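Local atomic coordinates of PrgZ (Enterococcus faecalis, PDB entry 4FAJ), a protein that acts as a peptide pheromone receptor, an extracellular, membrane-anchored substrate-binding protein that binds its peptide and probably serves in peptide import. Residues Q334-N337 and V338-I342; E455-K459 and K460-L464; K497-D500 and E501-D505; E518-L521 and I522-G526. All coordinates share one frame; numbering follows the deposited sequence.

Contact 1 of 4, residues Q334-N337 and V338-I342; sequences QNKN and VRKAI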
loop_
_atom_site.group_PDB
_atom_site.type_symbol
_atom_site.label_atom_id
_atom_site.label_comp_id
_atom_site.label_asym_id
_atom_site.label_seq_id
_atom_site.Cartn_x
_atom_site.Cartn_y
_atom_site.Cartn_z
ATOM N N GLN A 334 -16.920 10.520 17.026
ATOM C CA GLN A 334 -17.122 9.596 18.141
ATOM C C GLN A 334 -18.570 9.057 18.175
ATOM O O GLN A 334 -18.823 7.975 18.700
ATOM C CB GLN A 334 -16.740 10.329 19.445
ATOM C CG GLN A 334 -17.316 9.830 20.756
ATOM C CD GLN A 334 -16.757 10.630 21.932
ATOM O OE1 GLN A 334 -15.572 10.518 22.257
ATOM N NE2 GLN A 334 -17.596 11.454 22.555
ATOM N N ASN A 335 -19.506 9.800 17.588
ATOM C CA ASN A 335 -20.911 9.392 17.551
ATOM C C ASN A 335 -21.186 8.412 16.394
ATOM O O ASN A 335 -20.989 8.743 15.221
ATOM C CB ASN A 335 -21.801 10.643 17.483
ATOM C CG ASN A 335 -23.284 10.337 17.596
ATOM O OD1 ASN A 335 -23.891 9.862 16.649
ATOM N ND2 ASN A 335 -23.880 10.645 18.749
ATOM N N LYS A 336 -21.658 7.213 16.730
ATOM C CA LYS A 336 -21.880 6.166 15.720
ATOM C C LYS A 336 -22.898 6.585 14.650
ATOM O O LYS A 336 -22.725 6.264 13.484
ATOM C CB LYS A 336 -22.318 4.847 16.378
ATOM C CG LYS A 336 -22.214 3.641 15.448
ATOM C CD LYS A 336 -22.600 2.324 16.138
ATOM C CE LYS A 336 -21.469 1.821 17.030
ATOM N NZ LYS A 336 -21.747 0.489 17.629
ATOM N N ASN A 337 -23.949 7.303 15.042
ATOM C CA ASN A 337 -24.942 7.780 14.063
ATOM C C ASN A 337 -24.381 8.770 13.028
ATOM O O ASN A 337 -24.789 8.759 11.863
ATOM C CB ASN A 337 -26.176 8.364 14.762
ATOM C CG ASN A 337 -26.981 7.308 15.520
ATOM O OD1 ASN A 337 -27.256 6.225 15.002
ATOM N ND2 ASN A 337 -27.358 7.625 16.747
ATOM N N VAL A 338 -23.451 9.625 13.453
ATOM C CA VAL A 338 -22.777 10.529 12.532
ATOM C C VAL A 338 -22.020 9.697 11.495
ATOM O O VAL A 338 -22.155 9.934 10.293
ATOM C CB VAL A 338 -21.798 11.490 13.264
ATOM C CG1 VAL A 338 -20.936 12.254 12.257
ATOM C CG2 VAL A 338 -22.566 12.447 14.167
ATOM N N ARG A 339 -21.256 8.708 11.959
ATOM C CA ARG A 339 -20.461 7.869 11.051
ATOM C C ARG A 339 -21.356 7.140 10.036
ATOM O O ARG A 339 -21.062 7.110 8.849
ATOM C CB ARG A 339 -19.601 6.874 11.839
ATOM C CG ARG A 339 -18.561 7.534 12.757
ATOM C CD ARG A 339 -17.481 6.564 13.192
ATOM N NE ARG A 339 -18.040 5.400 13.885
ATOM C CZ ARG A 339 -18.276 5.333 15.195
ATOM N NH1 ARG A 339 -18.014 6.366 15.998
ATOM N NH2 ARG A 339 -18.795 4.231 15.712
ATOM N N LYS A 340 -22.476 6.602 10.506
ATOM C CA LYS A 340 -23.417 5.919 9.620
ATOM C C LYS A 340 -24.072 6.883 8.643
ATOM O O LYS A 340 -24.290 6.530 7.485
ATOM C CB LYS A 340 -24.476 5.171 10.439
ATOM C CG LYS A 340 -23.893 4.005 11.201
ATOM C CD LYS A 340 -24.956 3.301 12.046
ATOM C CE LYS A 340 -24.392 2.043 12.691
ATOM N NZ LYS A 340 -25.366 1.448 13.655
ATOM N N ALA A 341 -24.371 8.102 9.094
ATOM C CA ALA A 341 -24.883 9.136 8.184
ATOM C C ALA A 341 -23.888 9.412 7.056
ATOM O O ALA A 341 -24.278 9.518 5.902
ATOM C CB ALA A 341 -25.197 10.414 8.934
ATOM N N ILE A 342 -22.609 9.519 7.402
ATOM C CA ILE A 342 -21.557 9.770 6.409
ATOM C C ILE A 342 -21.535 8.629 5.384
ATOM O O ILE A 342 -21.564 8.874 4.165
ATOM C CB ILE A 342 -20.168 9.955 7.080
ATOM C CG1 ILE A 342 -20.132 11.268 7.879
ATOM C CG2 ILE A 342 -19.036 9.940 6.049
ATOM C CD1 ILE A 342 -18.888 11.400 8.774
HETATM O O HOH W 1 -18.991 4.539 18.609
HETATM O O HOH W 2 -25.741 4.029 15.710
#
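Arg339 folds back across Gln334, Asn335 and Lys336 from the first turn of helix 336-345. Its CB lies 3.6 Å from Lys336 O. Its CG is 3.7 Å from Asn335 O, the same carbonyl that accepts from the Arg339 backbone N. A bend at chi3 (-58°) then swings the guanidinium toward Gln334, so that Lys336 CA sits over one face, toward the rim, 3.7 Å from Arg339 CZ. At the tip, Arg339 NH1 makes a weak 3.2 Å bond to Gln334 O; Leu333 O is its stronger partner. Arg339 NH2 passes 3.5 Å from Lys336 CG and donates to a water that in turn makes a weak bond to Gln334 O. NH2 also donates to Asp524 O, and NE weakly to Met525 O, which ties the guanidinium to the end of helix 510-524. Bonds from NE, NH1 and NH2 to backbone carbonyls limit its rotation; these acceptors would suit its positive charge. Lys336 and Lys340 meet through their chains, with Lys336 CG 3.9 Å from Lys340 CE. A second water joins Asn337 OD1 to Lys340 NZ, weakly on the lysine side. Asn335 caps the start of the helix. With CG opposite the backbone N about chi1 (-174°), its OD1 accepts from Val338 N at 3.2 Å and 149°, on a lone pair in the amide plane. Asn335 ND2 and Asn337 ND2 both donate to Glu404 OE1. A side-chain oxygen taking up a first-turn N-H three residues on is the classic asparagine N-cap, here of helix 336-345.

Contact 2 of 4, residues E455-K459 and K460-L464; sequences ERLTK and KDFTL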
loop_
_atom_site.group_PDB
_atom_site.type_symbol
_atom_site.label_atom_id
_atom_site.label_comp_id
_atom_site.label_asym_id
_atom_site.label_seq_id
_atom_site.Cartn_x
_atom_site.Cartn_y
_atom_site.Cartn_z
ATOM N N GLU A 455 2.623 12.331 7.698
ATOM C CA GLU A 455 2.957 12.725 9.064
ATOM C C GLU A 455 1.695 12.996 9.902
ATOM O O GLU A 455 1.603 12.573 11.058
ATOM C CB GLU A 455 3.877 13.955 9.042
ATOM C CG GLU A 455 4.245 14.517 10.414
ATOM C CD GLU A 455 5.016 15.815 10.308
ATOM O OE1 GLU A 455 4.386 16.898 10.407
ATOM O OE2 GLU A 455 6.251 15.756 10.107
ATOM N N ARG A 456 0.725 13.690 9.317
ATOM C CA ARG A 456 -0.514 13.984 10.033
ATOM C C ARG A 456 -1.338 12.720 10.307
ATOM O O ARG A 456 -1.967 12.618 11.348
ATOM C CB ARG A 456 -1.331 15.034 9.287
ATOM C CG ARG A 456 -0.663 16.403 9.319
ATOM C CD ARG A 456 -1.506 17.476 8.677
ATOM N NE ARG A 456 -2.788 17.637 9.350
ATOM C CZ ARG A 456 -3.683 18.574 9.049
ATOM N NH1 ARG A 456 -3.440 19.464 8.086
ATOM N NH2 ARG A 456 -4.824 18.627 9.727
ATOM N N LEU A 457 -1.309 11.758 9.389
ATOM C CA LEU A 457 -1.971 10.469 9.627
ATOM C C LEU A 457 -1.312 9.735 10.788
ATOM O O LEU A 457 -2.005 9.226 11.662
ATOM C CB LEU A 457 -1.944 9.575 8.386
ATOM C CG LEU A 457 -2.955 9.928 7.294
ATOM C CD1 LEU A 457 -2.626 9.155 6.031
ATOM C CD2 LEU A 457 -4.413 9.657 7.760
ATOM N N THR A 458 0.024 9.707 10.796
ATOM C CA THR A 458 0.774 9.027 11.855
ATOM C C THR A 458 0.482 9.637 13.220
ATOM O O THR A 458 0.351 8.910 14.196
ATOM C CB THR A 458 2.302 9.031 11.590
ATOM O OG1 THR A 458 2.573 8.385 10.346
ATOM C CG2 THR A 458 3.074 8.299 12.706
ATOM N N LYS A 459 0.357 10.965 13.278
ATOM C CA LYS A 459 0.080 11.674 14.530
ATOM C C LYS A 459 -1.415 11.781 14.863
ATOM O O LYS A 459 -1.774 12.296 15.921
ATOM C CB LYS A 459 0.705 13.080 14.493
ATOM C CG LYS A 459 2.230 13.065 14.366
ATOM C CD LYS A 459 2.794 14.473 14.150
ATOM C CE LYS A 459 4.313 14.506 14.297
ATOM N NZ LYS A 459 4.743 14.653 15.721
ATOM N N LYS A 460 -2.276 11.295 13.968
ATOM C CA LYS A 460 -3.742 11.442 14.087
ATOM C C LYS A 460 -4.193 12.904 14.128
ATOM O O LYS A 460 -5.198 13.257 14.757
ATOM C CB LYS A 460 -4.299 10.645 15.276
ATOM C CG LYS A 460 -3.954 9.158 15.245
ATOM C CD LYS A 460 -4.683 8.395 16.346
ATOM C CE LYS A 460 -4.554 6.881 16.193
ATOM N NZ LYS A 460 -3.144 6.408 16.303
ATOM N N ASP A 461 -3.457 13.746 13.415
ATOM C CA ASP A 461 -3.743 15.176 13.325
ATOM C C ASP A 461 -4.693 15.385 12.146
ATOM O O ASP A 461 -4.356 16.013 11.141
ATOM C CB ASP A 461 -2.434 15.957 13.148
ATOM C CG ASP A 461 -2.629 17.469 13.200
ATOM O OD1 ASP A 461 -3.726 17.943 13.570
ATOM O OD2 ASP A 461 -1.663 18.194 12.873
ATOM N N PHE A 462 -5.887 14.825 12.283
ATOM C CA PHE A 462 -6.907 14.925 11.256
ATOM C C PHE A 462 -8.285 14.621 11.833
ATOM O O PHE A 462 -8.411 14.123 12.949
ATOM C CB PHE A 462 -6.590 13.991 10.087
ATOM C CG PHE A 462 -6.874 12.542 10.366
ATOM C CD1 PHE A 462 -5.944 11.755 11.021
ATOM C CD2 PHE A 462 -8.073 11.964 9.967
ATOM C CE1 PHE A 462 -6.205 10.416 11.274
ATOM C CE2 PHE A 462 -8.335 10.628 10.221
ATOM C CZ PHE A 462 -7.402 9.856 10.875
ATOM N N THR A 463 -9.298 14.925 11.044
ATOM C CA THR A 463 -10.672 14.618 11.373
ATOM C C THR A 463 -11.168 13.537 10.413
ATOM O O THR A 463 -11.345 12.382 10.822
ATOM C CB THR A 463 -11.507 15.899 11.312
ATOM O OG1 THR A 463 -11.007 16.803 12.303
ATOM C CG2 THR A 463 -12.980 15.616 11.563
ATOM N N LEU A 464 -11.351 13.901 9.147
ATOM C CA LEU A 464 -11.572 12.941 8.069
ATOM C C LEU A 464 -10.351 12.916 7.161
ATOM O O LEU A 464 -9.670 13.933 6.962
ATOM C CB LEU A 464 -12.779 13.316 7.205
ATOM C CG LEU A 464 -14.173 13.370 7.798
ATOM C CD1 LEU A 464 -15.092 14.042 6.790
ATOM C CD2 LEU A 464 -14.657 11.965 8.143
HETATM O O HOH W 3 -2.120 6.892 13.487
#
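Asp461 O is gripped twice by Arg456, through NE at 2.9 Å and through NH2 at 3.0 Å. Both nitrogens approach side-on, with the oxygen close to the guanidinium plane; NE comes nearly along the C=O direction, while NH2 stands above the carbonyl plane. The arginine chain, bent at chi3 (61°), curls back to reach it. The Asp461 carboxylate adds only a long salt bridge, OD2 to Arg456 NE at 3.7 Å, well out of the guanidinium plane. At the helix end the backbone closes a Schellman motif around Lys460, whose phi is positive: Asp461 N donates to Arg456 O at 2.8 Å and Lys460 N to Leu457 O. A water donates to Leu457 O and accepts from Lys460 NZ, a second link across the helix end. On the apolar side Leu457 CD2 makes a CH-pi contact over one face of the Phe462 ring, 4.2 Å from its centroid and 19° off the normal. Leu457 also packs on an apolar side chain of the bound peptide. Arg456 thus grips the loop by the neutral Asp461 carbonyl more than by the carboxylate, while nearby positive charge probably eases the carboxylate's ionisation.

Contact 3 of 4, residues K497-D500 and E501-D505; sequences KNYD and ELLKD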
loop_
_atom_site.group_PDB
_atom_site.type_symbol
_atom_site.label_atom_id
_atom_site.label_comp_id
_atom_site.label_asym_id
_atom_site.label_seq_id
_atom_site.Cartn_x
_atom_site.Cartn_y
_atom_site.Cartn_z
ATOM N N LYS A 497 -12.697 -4.987 20.465
ATOM C CA LYS A 497 -11.918 -6.148 20.920
ATOM C C LYS A 497 -12.430 -7.456 20.333
ATOM O O LYS A 497 -11.685 -8.428 20.188
ATOM C CB LYS A 497 -11.944 -6.238 22.439
ATOM C CG LYS A 497 -11.414 -5.009 23.127
ATOM C CD LYS A 497 -9.958 -4.798 22.815
ATOM C CE LYS A 497 -9.391 -3.669 23.641
ATOM N NZ LYS A 497 -8.035 -4.023 24.108
ATOM N N ASN A 498 -13.715 -7.487 20.007
ATOM C CA ASN A 498 -14.282 -8.670 19.366
ATOM C C ASN A 498 -13.833 -8.786 17.908
ATOM O O ASN A 498 -13.577 -9.904 17.431
ATOM C CB ASN A 498 -15.790 -8.641 19.529
ATOM C CG ASN A 498 -16.178 -8.354 20.954
ATOM O OD1 ASN A 498 -15.708 -9.022 21.881
ATOM N ND2 ASN A 498 -16.964 -7.316 21.150
ATOM N N TYR A 499 -13.696 -7.642 17.220
ATOM C CA TYR A 499 -13.073 -7.587 15.890
ATOM C C TYR A 499 -11.638 -8.112 15.952
ATOM O O TYR A 499 -11.266 -8.962 15.156
ATOM C CB TYR A 499 -13.098 -6.152 15.328
ATOM C CG TYR A 499 -12.429 -5.936 13.996
ATOM C CD1 TYR A 499 -13.166 -5.995 12.807
ATOM C CD2 TYR A 499 -11.073 -5.636 13.910
ATOM C CE1 TYR A 499 -12.564 -5.775 11.575
ATOM C CE2 TYR A 499 -10.456 -5.419 12.671
ATOM C CZ TYR A 499 -11.213 -5.492 11.512
ATOM O OH TYR A 499 -10.643 -5.284 10.287
ATOM N N ASP A 500 -10.857 -7.624 16.921
ATOM C CA ASP A 500 -9.468 -8.040 17.103
ATOM C C ASP A 500 -9.348 -9.575 17.188
ATOM O O ASP A 500 -8.447 -10.177 16.579
ATOM C CB ASP A 500 -8.867 -7.416 18.378
ATOM C CG ASP A 500 -8.713 -5.895 18.309
ATOM O OD1 ASP A 500 -8.762 -5.302 17.204
ATOM O OD2 ASP A 500 -8.540 -5.280 19.386
ATOM N N GLU A 501 -10.271 -10.197 17.922
ATOM C CA GLU A 501 -10.232 -11.634 18.182
ATOM C C GLU A 501 -10.622 -12.445 16.940
ATOM O O GLU A 501 -9.983 -13.448 16.652
ATOM C CB GLU A 501 -11.106 -11.987 19.399
ATOM C CG GLU A 501 -11.327 -13.475 19.667
ATOM C CD GLU A 501 -10.064 -14.270 19.953
ATOM O OE1 GLU A 501 -8.999 -13.678 20.248
ATOM O OE2 GLU A 501 -10.151 -15.518 19.898
ATOM N N LEU A 502 -11.645 -12.000 16.206
ATOM C CA LEU A 502 -12.029 -12.641 14.915
ATOM C C LEU A 502 -10.863 -12.737 13.933
ATOM O O LEU A 502 -10.706 -13.751 13.238
ATOM C CB LEU A 502 -13.199 -11.893 14.254
ATOM C CG LEU A 502 -14.555 -12.064 14.934
ATOM C CD1 LEU A 502 -15.560 -11.011 14.438
ATOM C CD2 LEU A 502 -15.098 -13.516 14.778
ATOM N N LEU A 503 -10.027 -11.700 13.902
ATOM C CA LEU A 503 -8.822 -11.705 13.074
ATOM C C LEU A 503 -7.843 -12.835 13.396
ATOM O O LEU A 503 -7.019 -13.171 12.554
ATOM C CB LEU A 503 -8.062 -10.380 13.204
ATOM C CG LEU A 503 -8.778 -9.082 12.833
ATOM C CD1 LEU A 503 -7.777 -7.924 12.822
ATOM C CD2 LEU A 503 -9.468 -9.216 11.498
ATOM N N LYS A 504 -7.915 -13.404 14.602
ATOM C CA LYS A 504 -6.934 -14.415 15.026
ATOM C C LYS A 504 -7.330 -15.841 14.659
ATOM O O LYS A 504 -6.561 -16.783 14.877
ATOM C CB LYS A 504 -6.685 -14.300 16.530
ATOM C CG LYS A 504 -5.901 -13.059 16.890
ATOM C CD LYS A 504 -5.853 -12.831 18.385
ATOM C CE LYS A 504 -4.919 -11.680 18.744
ATOM N NZ LYS A 504 -5.527 -10.747 19.743
ATOM N N ASP A 505 -8.515 -16.011 14.087
ATOM C CA ASP A 505 -9.017 -17.344 13.807
ATOM C C ASP A 505 -8.110 -18.100 12.838
ATOM O O ASP A 505 -7.749 -17.581 11.785
ATOM C CB ASP A 505 -10.433 -17.286 13.249
ATOM C CG ASP A 505 -11.154 -18.606 13.394
ATOM O OD1 ASP A 505 -10.976 -19.484 12.521
ATOM O OD2 ASP A 505 -11.899 -18.757 14.392
#
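Tyr499, with CG opposite the backbone N (chi1 177°), and Leu503, with CG opposite its carbonyl carbon (chi1 -59°), bring ring and isobutyl group together one helical turn apart. The two side chains meet at a slant. Leu503 CD1 comes 3.7 Å from Tyr499 CE2, and Leu503 CD2 lies over one ring face, 4.1 Å from Tyr499 CZ. The base of the leucine rests on carbonyls: its CG is 3.4 Å from Tyr499 O and its CB 3.4 Å from Asp500 O. Leu502 does likewise one residue earlier, its CG 3.4 Å from Asn498 O. Backbone bonds run Glu501 N to Lys497 O, Leu502 N to Asn498 O and Leu503 N to Tyr499 O, the last at 3.3 Å. The chain then leaves through a type I turn from Leu502 to Asp505. Tyr499 OH donates to Leu480 O, outside this helix, and the ring packs on Ala517 and Leu521 of helix 510-524. Leu503 leans on Ile477 and Leu480, so the pair touches both helix 477-480, through Leu503, and helix 510-524, through Tyr499. Asp500 OD2 bonds to Thr485 OG1. Lys504 NZ stays 6.3 Å from Asp500 OD2, too far for a salt bridge, and might at most favour the charged carboxylate slightly. The contact is therefore apolar on its inner side, with the buried polar ends of Tyr499 and Asp500 satisfied by other parts of the fold.

Contact 4 of 4, residues E518-L521 and I522-G526; sequences EKLL and INDMG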
loop_
_atom_site.group_PDB
_atom_site.type_symbol
_atom_site.label_atom_id
_atom_site.label_comp_id
_atom_site.label_asym_id
_atom_site.label_seq_id
_atom_site.Cartn_x
_atom_site.Cartn_y
_atom_site.Cartn_z
ATOM N N GLU A 518 -15.228 -8.198 9.060
ATOM C CA GLU A 518 -15.540 -7.099 8.126
ATOM C C GLU A 518 -16.924 -6.515 8.422
ATOM O O GLU A 518 -17.084 -5.288 8.509
ATOM C CB GLU A 518 -15.451 -7.568 6.670
ATOM C CG GLU A 518 -15.535 -6.441 5.656
ATOM C CD GLU A 518 -15.559 -6.910 4.214
ATOM O OE1 GLU A 518 -15.836 -8.097 3.971
ATOM O OE2 GLU A 518 -15.332 -6.064 3.314
ATOM N N LYS A 519 -17.907 -7.388 8.640
ATOM C CA LYS A 519 -19.258 -6.938 8.939
ATOM C C LYS A 519 -19.342 -6.160 10.261
ATOM O O LYS A 519 -20.033 -5.145 10.327
ATOM C CB LYS A 519 -20.238 -8.119 8.933
ATOM C CG LYS A 519 -20.434 -8.746 7.562
ATOM C CD LYS A 519 -21.341 -9.963 7.637
ATOM C CE LYS A 519 -21.303 -10.724 6.332
ATOM N NZ LYS A 519 -22.169 -11.921 6.374
ATOM N N LEU A 520 -18.641 -6.616 11.297
ATOM C CA LEU A 520 -18.597 -5.887 12.566
ATOM C C LEU A 520 -17.997 -4.469 12.365
ATOM O O LEU A 520 -18.508 -3.482 12.886
ATOM C CB LEU A 520 -17.784 -6.672 13.596
ATOM C CG LEU A 520 -17.665 -6.123 15.013
ATOM C CD1 LEU A 520 -19.031 -5.784 15.589
ATOM C CD2 LEU A 520 -16.922 -7.139 15.906
ATOM N N LEU A 521 -16.918 -4.380 11.602
ATOM C CA LEU A 521 -16.309 -3.080 11.287
ATOM C C LEU A 521 -17.294 -2.151 10.569
ATOM O O LEU A 521 -17.401 -0.964 10.881
ATOM C CB LEU A 521 -15.059 -3.294 10.439
ATOM C CG LEU A 521 -14.286 -2.074 9.933
ATOM C CD1 LEU A 521 -13.903 -1.145 11.087
ATOM C CD2 LEU A 521 -13.044 -2.561 9.192
ATOM N N ILE A 522 -18.045 -2.702 9.624
ATOM C CA ILE A 522 -19.034 -1.915 8.873
ATOM C C ILE A 522 -20.246 -1.561 9.743
ATOM O O ILE A 522 -20.756 -0.427 9.686
ATOM C CB ILE A 522 -19.446 -2.640 7.568
ATOM C CG1 ILE A 522 -18.290 -2.544 6.573
ATOM C CG2 ILE A 522 -20.729 -2.032 6.986
ATOM C CD1 ILE A 522 -18.334 -3.528 5.472
ATOM N N ASN A 523 -20.666 -2.497 10.590
ATOM C CA ASN A 523 -21.782 -2.247 11.496
ATOM C C ASN A 523 -21.462 -1.181 12.545
ATOM O O ASN A 523 -22.346 -0.440 12.958
ATOM C CB ASN A 523 -22.222 -3.544 12.176
ATOM C CG ASN A 523 -22.857 -4.516 11.199
ATOM O OD1 ASN A 523 -23.134 -4.163 10.046
ATOM N ND2 ASN A 523 -23.117 -5.725 11.655
ATOM N N ASP A 524 -20.201 -1.121 12.970
ATOM C CA ASP A 524 -19.715 -0.054 13.863
ATOM C C ASP A 524 -19.452 1.236 13.079
ATOM O O ASP A 524 -19.297 2.301 13.672
ATOM C CB ASP A 524 -18.389 -0.459 14.531
ATOM C CG ASP A 524 -18.550 -1.468 15.666
ATOM O OD1 ASP A 524 -19.681 -1.709 16.130
ATOM O OD2 ASP A 524 -17.505 -2.021 16.107
ATOM N N MET A 525 -19.407 1.106 11.750
ATOM C CA MET A 525 -18.855 2.077 10.786
ATOM C C MET A 525 -17.563 2.739 11.253
ATOM O O MET A 525 -17.487 3.963 11.404
ATOM C CB MET A 525 -19.887 3.126 10.349
ATOM C CG MET A 525 -19.492 3.894 9.068
ATOM S SD MET A 525 -19.059 2.905 7.620
ATOM C CE MET A 525 -20.496 1.883 7.422
ATOM N N GLY A 526 -16.553 1.908 11.459
ATOM C CA GLY A 526 -15.239 2.360 11.892
ATOM C C GLY A 526 -14.377 2.948 10.787
ATOM O O GLY A 526 -13.377 3.610 11.072
#
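Glu518, Lys519 and Leu520 give their carbonyls to the N-H groups four residues on, Ile522, Asn523 and Asp524, before Leu521 O turns to Gly526 N at 3.0 Å and the helix stops. Along one side the Glu518 and Ile522 side chains run alongside each other in the same direction, with Glu518 CG 4.0 Å from Ile522 CD1. Only the aliphatic part of the glutamate is used here; its carboxylate forms a salt bridge with Lys515 and accepts from Val367 N. A similar pair follows two residues later, where Leu520 CD1 runs beside the Asp524 carboxylate, 4.1 Å from OD2. Asp524 OD2 is held by Tyr494 OH and Asn496 ND2, so the methyl borders a carboxylate already occupied by donors. The end of helix 510-524 is a Schellman motif: Met525 takes positive phi (40°) as its C-prime residue, and besides the Gly526 to Leu521 bond its own N makes a weak bond to Ile522 O. Leu521, with CG opposite the backbone N (chi1 177°), sends CD1 forward to Gly526 CA at 3.8 Å, an ordinary packing contact over the glycine backbone. On the outer side Asn523 curls over the last full turn. Its CG is 3.0 Å from Lys519 O, with OD1 and ND2 on either side, yet neither bonds to that carbonyl, which already takes the short 2.7 Å bond from Asn523 N. Lys519 itself reaches outward, and its NZ forms a salt bridge with Glu384.

How the contacts relate
All four contacts are local, and each is only partly buried. Contact 1 starts a helix and contacts 2 and 4 end theirs, both with Schellman motifs; contact 3 covers a whole short helix running into a turn. Contact 4 has the largest share of buried residues, contacts 2 and 3 more exposed ones. Contact 4 touches two others: Arg339 of contact 1 binds carbonyls at its helix end, whereas contact 3 meets it by packing, the Tyr499 ring on Leu521 and Leu520 on the Asn498-Tyr499 backbone. Contact 2 touches none of the others, its centre about 19 Å from that of contact 1. Charged groups meeting backbone mark contacts 1 and 2; contact 3 relies more on hydrocarbon.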